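Local coordinates for glycosyl hydrolases family 2, sugar binding domain protein (Bacteroides uniformis str. 3978 T3 ii, PDB 6D1P) that probably hydrolyses O-glycosidic bonds as a beta-glucuronidase of glycosyl hydrolase family 2 from a human gut bacterium, at residues A[489-494]-A[669-674]; A[515-520]-A[551-556]. All blocks are in the same frame, centred on the assembly; numbering follows the deposited sequence.

Contact 1 of 2, residues A[489-494]-A[669-674]; sequences RRFRNY and QDFPAA
The 3-10 turn at 491-493 and the irregular loop at 669-674 keep their backbones well apart, with R492 and F671 the nearest pair at 11.0 Å between their CA atoms, so long side chains have to span the distance. F671 extends toward the turn, its CG anti to the backbone N (chi1 171°). It and F491 approach from opposite directions, and their rings meet obliquely at their outer carbons, with CZ of F671 4.0 Å from CE1 of F491.

R492 arrives across this line. Its extended chain carries NH2 to 3.5 Å from CE2 of F671, at the ring's edge and near its plane, while the guanidinium stands almost perpendicular to the ring (89°). One face of F671 is closed off from within its own loop, where CB of P672, which follows a cis peptide, sits 3.5 Å above the ring centre. W559 of helix 550-564 meets both phenylalanines, edge-to-face in the case of F671. Within the turn, N493 OD1 accepts the backbone N-H of R490 at 3.0 Å.

The contact joins the TIM barrel domain to the domain that follows it. No hydrogen bond crosses it, and R492 approaches the aromatic edge, not the pi face, so cohesion here probably rests on apolar packing more than on cation-pi attraction.

Contact 2 of 2, residues A[515-520]-A[551-556]; sequences GDSHAG and SYIIRL
The flat peptide group of G515 carries the methyl end of I553 over one face: CD1 stands over the part between CA and the carbonyl carbon of G515, 3.6 Å from that carbon, while CG1 lies over the same face on the oxygen side. The guanidinium of R555, by contrast, turns an edge to its own helix, giving NH1 to the backbone O of S551 at 3.2 Å. That oxygen lies in the guanidinium plane, but the donor stands 44° out of the carbonyl plane and so misses the lone pairs. NH2 of R555 pairs with E642 of strand 641-647, which holds the group by two of its nitrogens.

The two branches of I553 divide the loop between them. With CG1 anti to the backbone N (chi1 -151°), that branch goes to G515, and CG2 is left to meet S517, whose CB and OG each lie 3.7 Å from it. Both segments belong to one beta-alpha-beta unit of the TIM barrel: 515-520 follows strand 510-511, helix 550-564 returns the chain to parallel strand 572-574, and I553 packs the helix against the loop leaving the first strand. The fit is close at G515, whose CA is 3.5 Å from CD1 of I553; a CB there would clash with this methyl and with the preceding carbonyl oxygen. Replacing I553 by an alanine would probably open a gap over the G515 peptide and take from S517 the methyl that its CB and OG rest on. D516 points its CB away from the helix, and its carboxylate forms a salt bridge with K597 beyond the two segments.

From the N terminus, the chain reaches 489-494 after barrel strand 477-479, passes through helix 494-503 and strand 510-511 into 515-520, and then runs through helix 542-545 to helix 550-564, where contact 2 closes a short loop of 30 residues. It next adds barrel strand 572-574, passes helix 609-617 and enters the following domain, whose loop 669-674 comes back to close contact 1. Contact 2 is therefore nested inside contact 1, one within the barrel and the other between domains. Helix 550-564 bridges them: F491 CB packs 3.7 Å from L556 CG, and F671 CE1 lies 3.5 Å from R555 O, bringing the interdomain aromatics against the segment that holds I553.

Contact 1 of 2, residues A[489-494]-A[669-674]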
loop_
_atom_site.group_PDB
_atom_site.type_symbol
_atom_site.label_atom_id
_atom_site.label_comp_id
_atom_site.label_asym_id
_atom_site.label_seq_id
_atom_site.Cartn_x
_atom_site.Cartn_y
_atom_site.Cartn_z
ATOM N N ARG A 489 4.743 7.370 39.905
ATOM C CA ARG A 489 5.168 8.235 41.001
ATOM C C ARG A 489 5.941 9.456 40.498
ATOM O O ARG A 489 5.859 9.811 39.314
ATOM C CB ARG A 489 5.998 7.426 42.007
ATOM C CG ARG A 489 5.381 6.053 42.315
ATOM C CD ARG A 489 6.029 5.368 43.515
ATOM N NE ARG A 489 5.946 6.223 44.690
ATOM C CZ ARG A 489 6.773 6.146 45.727
ATOM N NH1 ARG A 489 7.748 5.241 45.732
ATOM N NH2 ARG A 489 6.631 6.983 46.752
ATOM N N ARG A 490 6.683 10.107 41.386
ATOM C CA ARG A 490 7.384 11.339 41.059
ATOM C C ARG A 490 8.843 11.030 40.746
ATOM O O ARG A 490 9.379 9.993 41.144
ATOM C CB ARG A 490 7.261 12.338 42.217
ATOM C CG ARG A 490 5.808 12.764 42.513
ATOM C CD ARG A 490 5.700 13.735 43.705
ATOM N NE ARG A 490 6.349 13.206 44.903
ATOM C CZ ARG A 490 7.325 13.812 45.591
ATOM N NH1 ARG A 490 7.772 15.010 45.230
ATOM N NH2 ARG A 490 7.853 13.219 46.672
ATOM N N PHE A 491 9.489 11.924 39.993
ATOM C CA PHE A 491 10.892 11.640 39.715
ATOM C C PHE A 491 11.746 11.795 40.970
ATOM O O PHE A 491 12.807 11.164 41.078
ATOM C CB PHE A 491 11.422 12.480 38.527
ATOM C CG PHE A 491 11.486 13.981 38.750
ATOM C CD1 PHE A 491 12.442 14.548 39.593
ATOM C CD2 PHE A 491 10.656 14.826 38.036
ATOM C CE1 PHE A 491 12.517 15.932 39.772
ATOM C CE2 PHE A 491 10.725 16.210 38.187
ATOM C CZ PHE A 491 11.659 16.766 39.057
ATOM N N ARG A 492 11.265 12.562 41.949
ATOM C CA ARG A 492 11.932 12.631 43.243
ATOM C C ARG A 492 11.874 11.305 44.008
ATOM O O ARG A 492 12.658 11.110 44.947
ATOM C CB ARG A 492 11.322 13.772 44.061
ATOM C CG ARG A 492 11.818 15.146 43.616
ATOM C CD ARG A 492 10.986 16.273 44.189
ATOM N NE ARG A 492 11.563 17.590 43.891
ATOM C CZ ARG A 492 11.196 18.359 42.862
ATOM N NH1 ARG A 492 10.260 17.953 42.008
ATOM N NH2 ARG A 492 11.760 19.540 42.677
ATOM N N ASN A 493 11.009 10.373 43.606
ATOM C CA ASN A 493 10.971 9.052 44.229
ATOM C C ASN A 493 12.000 8.085 43.658
ATOM O O ASN A 493 11.955 6.895 43.997
ATOM C CB ASN A 493 9.568 8.460 44.087
ATOM C CG ASN A 493 8.521 9.308 44.772
ATOM O OD1 ASN A 493 7.454 9.579 44.221
ATOM N ND2 ASN A 493 8.827 9.742 46.005
ATOM N N TYR A 494 12.933 8.571 42.829
ATOM C CA TYR A 494 13.807 7.682 42.065
ATOM C C TYR A 494 14.684 6.824 42.975
ATOM O O TYR A 494 14.735 5.599 42.833
ATOM C CB TYR A 494 14.679 8.500 41.097
ATOM C CG TYR A 494 15.869 7.716 40.545
ATOM C CD1 TYR A 494 15.695 6.469 39.954
ATOM C CD2 TYR A 494 17.157 8.226 40.613
ATOM C CE1 TYR A 494 16.770 5.751 39.465
ATOM C CE2 TYR A 494 18.248 7.512 40.120
ATOM C CZ TYR A 494 18.049 6.279 39.553
ATOM O OH TYR A 494 19.126 5.559 39.064
ATOM N N GLN A 669 24.653 18.311 43.479
ATOM C CA GLN A 669 23.601 18.103 44.475
ATOM C C GLN A 669 22.692 19.308 44.668
ATOM O O GLN A 669 21.656 19.177 45.329
ATOM C CB GLN A 669 24.217 17.722 45.824
ATOM C CG GLN A 669 24.928 16.387 45.808
ATOM C CD GLN A 669 24.072 15.297 45.162
ATOM O OE1 GLN A 669 22.908 15.100 45.534
ATOM N NE2 GLN A 669 24.646 14.598 44.176
ATOM N N ASP A 670 23.043 20.472 44.125
ATOM C CA ASP A 670 22.258 21.697 44.308
ATOM C C ASP A 670 21.241 21.797 43.161
ATOM O O ASP A 670 21.385 22.571 42.211
ATOM C CB ASP A 670 23.194 22.905 44.369
ATOM C CG ASP A 670 22.548 24.131 44.998
ATOM O OD1 ASP A 670 21.304 24.222 45.025
ATOM O OD2 ASP A 670 23.299 25.008 45.493
ATOM N N PHE A 671 20.183 20.982 43.262
ATOM C CA PHE A 671 19.211 20.803 42.194
ATOM C C PHE A 671 18.273 22.006 42.111
ATOM O O PHE A 671 17.791 22.484 43.137
ATOM C CB PHE A 671 18.407 19.529 42.434
ATOM C CG PHE A 671 17.240 19.355 41.511
ATOM C CD1 PHE A 671 17.393 18.699 40.292
ATOM C CD2 PHE A 671 15.975 19.804 41.874
ATOM C CE1 PHE A 671 16.299 18.515 39.431
ATOM C CE2 PHE A 671 14.881 19.620 41.026
ATOM C CZ PHE A 671 15.043 18.977 39.800
ATOM N N PRO A 672 17.946 22.481 40.893
ATOM C CA PRO A 672 18.389 21.910 39.616
ATOM C C PRO A 672 19.528 22.660 38.958
ATOM O O PRO A 672 19.912 23.726 39.430
ATOM C CB PRO A 672 17.142 22.022 38.750
ATOM C CG PRO A 672 16.570 23.366 39.195
ATOM C CD PRO A 672 16.862 23.458 40.696
ATOM N N ALA A 673 20.022 22.102 37.849
ATOM C CA ALA A 673 21.108 22.670 37.055
ATOM C C ALA A 673 22.428 22.731 37.823
ATOM O O ALA A 673 23.287 23.558 37.503
ATOM C CB ALA A 673 20.752 24.063 36.522
ATOM N N ALA A 674 22.601 21.847 38.817
ATOM C CA ALA A 674 23.845 21.732 39.589
ATOM C C ALA A 674 24.300 23.089 40.137
ATOM O O ALA A 674 25.479 23.446 40.073
ATOM C CB ALA A 674 24.960 21.077 38.766
#

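Contact 2 of 2, residues A[515-520]-A[551-556]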
loop_
_atom_site.group_PDB
_atom_site.type_symbol
_atom_site.label_atom_id
_atom_site.label_comp_id
_atom_site.label_asym_id
_atom_site.label_seq_id
_atom_site.Cartn_x
_atom_site.Cartn_y
_atom_site.Cartn_z
ATOM N N GLY A 515 11.631 9.733 29.689
ATOM C CA GLY A 515 10.287 10.127 29.320
ATOM C C GLY A 515 10.277 10.947 28.049
ATOM O O GLY A 515 11.323 11.341 27.520
ATOM N N ASP A 516 9.060 11.185 27.549
ATOM C CA ASP A 516 8.875 11.864 26.276
ATOM C C ASP A 516 9.017 13.370 26.434
ATOM O O ASP A 516 8.608 13.955 27.445
ATOM C CB ASP A 516 7.489 11.562 25.677
ATOM C CG ASP A 516 7.321 10.094 25.263
ATOM O OD1 ASP A 516 7.523 9.774 24.073
ATOM O OD2 ASP A 516 6.995 9.244 26.132
ATOM N N SER A 517 9.572 14.005 25.405
ATOM C CA SER A 517 9.486 15.451 25.308
ATOM C C SER A 517 9.332 15.838 23.843
ATOM O O SER A 517 10.085 15.379 22.984
ATOM C CB SER A 517 10.705 16.145 25.942
ATOM O OG SER A 517 11.920 15.749 25.347
ATOM N N HIS A 518 8.340 16.665 23.584
ATOM C CA HIS A 518 8.065 17.268 22.288
ATOM C C HIS A 518 9.120 18.339 22.069
ATOM O O HIS A 518 9.073 19.398 22.702
ATOM C CB HIS A 518 6.660 17.857 22.321
ATOM C CG HIS A 518 6.079 18.201 20.989
ATOM N ND1 HIS A 518 6.313 17.458 19.852
ATOM C CD2 HIS A 518 5.191 19.163 20.635
ATOM C CE1 HIS A 518 5.625 17.974 18.847
ATOM N NE2 HIS A 518 4.937 19.008 19.297
ATOM N N ALA A 519 10.105 18.050 21.217
ATOM C CA ALA A 519 11.148 19.023 20.924
ATOM C C ALA A 519 10.544 20.394 20.638
ATOM O O ALA A 519 9.578 20.524 19.866
ATOM C CB ALA A 519 11.989 18.554 19.737
ATOM N N GLY A 520 11.073 21.405 21.332
ATOM C CA GLY A 520 10.656 22.787 21.177
ATOM C C GLY A 520 9.460 23.216 21.997
ATOM O O GLY A 520 9.047 24.376 21.891
ATOM N N SER A 551 10.832 21.198 29.372
ATOM C CA SER A 551 11.059 21.745 30.703
ATOM C C SER A 551 10.915 20.671 31.762
ATOM O O SER A 551 11.725 20.590 32.700
ATOM C CB SER A 551 10.080 22.881 30.969
ATOM O OG SER A 551 10.256 23.905 30.011
ATOM N N TYR A 552 9.893 19.822 31.616
ATOM C CA TYR A 552 9.706 18.769 32.589
ATOM C C TYR A 552 10.828 17.747 32.492
ATOM O O TYR A 552 11.468 17.412 33.499
ATOM C CB TYR A 552 8.345 18.102 32.422
ATOM C CG TYR A 552 8.231 16.938 33.358
ATOM C CD1 TYR A 552 8.046 17.134 34.732
ATOM C CD2 TYR A 552 8.381 15.637 32.894
ATOM C CE1 TYR A 552 7.972 16.044 35.612
ATOM C CE2 TYR A 552 8.312 14.550 33.765
ATOM C CZ TYR A 552 8.101 14.759 35.119
ATOM O OH TYR A 552 8.040 13.673 35.963
ATOM N N ILE A 553 11.113 17.263 31.284
ATOM C CA ILE A 553 12.024 16.129 31.199
ATOM C C ILE A 553 13.437 16.532 31.595
ATOM O O ILE A 553 14.215 15.697 32.064
ATOM C CB ILE A 553 11.988 15.490 29.801
ATOM C CG1 ILE A 553 12.316 13.995 29.917
ATOM C CG2 ILE A 553 12.964 16.174 28.850
ATOM C CD1 ILE A 553 11.246 13.190 30.631
ATOM N N ILE A 554 13.794 17.803 31.414
ATOM C CA ILE A 554 15.132 18.259 31.777
ATOM C C ILE A 554 15.344 18.127 33.283
ATOM O O ILE A 554 16.370 17.616 33.748
ATOM C CB ILE A 554 15.324 19.703 31.275
ATOM C CG1 ILE A 554 15.774 19.667 29.808
ATOM C CG2 ILE A 554 16.281 20.491 32.163
ATOM C CD1 ILE A 554 15.475 20.919 29.054
ATOM N N ARG A 555 14.343 18.541 34.058
ATOM C CA ARG A 555 14.366 18.359 35.496
ATOM C C ARG A 555 14.405 16.885 35.871
ATOM O O ARG A 555 15.093 16.502 36.827
ATOM C CB ARG A 555 13.146 19.038 36.106
ATOM C CG ARG A 555 13.220 20.562 36.065
ATOM C CD ARG A 555 11.885 21.165 36.419
ATOM N NE ARG A 555 11.987 22.588 36.708
ATOM C CZ ARG A 555 12.182 23.530 35.787
ATOM N NH1 ARG A 555 12.312 23.203 34.502
ATOM N NH2 ARG A 555 12.249 24.803 36.148
ATOM N N LEU A 556 13.668 16.039 35.138
ATOM C CA LEU A 556 13.647 14.614 35.465
ATOM C C LEU A 556 15.003 13.986 35.217
ATOM O O LEU A 556 15.486 13.200 36.043
ATOM C CB LEU A 556 12.562 13.880 34.663
ATOM C CG LEU A 556 12.330 12.367 34.892
ATOM C CD1 LEU A 556 10.913 11.973 34.462
ATOM C CD2 LEU A 556 13.346 11.477 34.155
#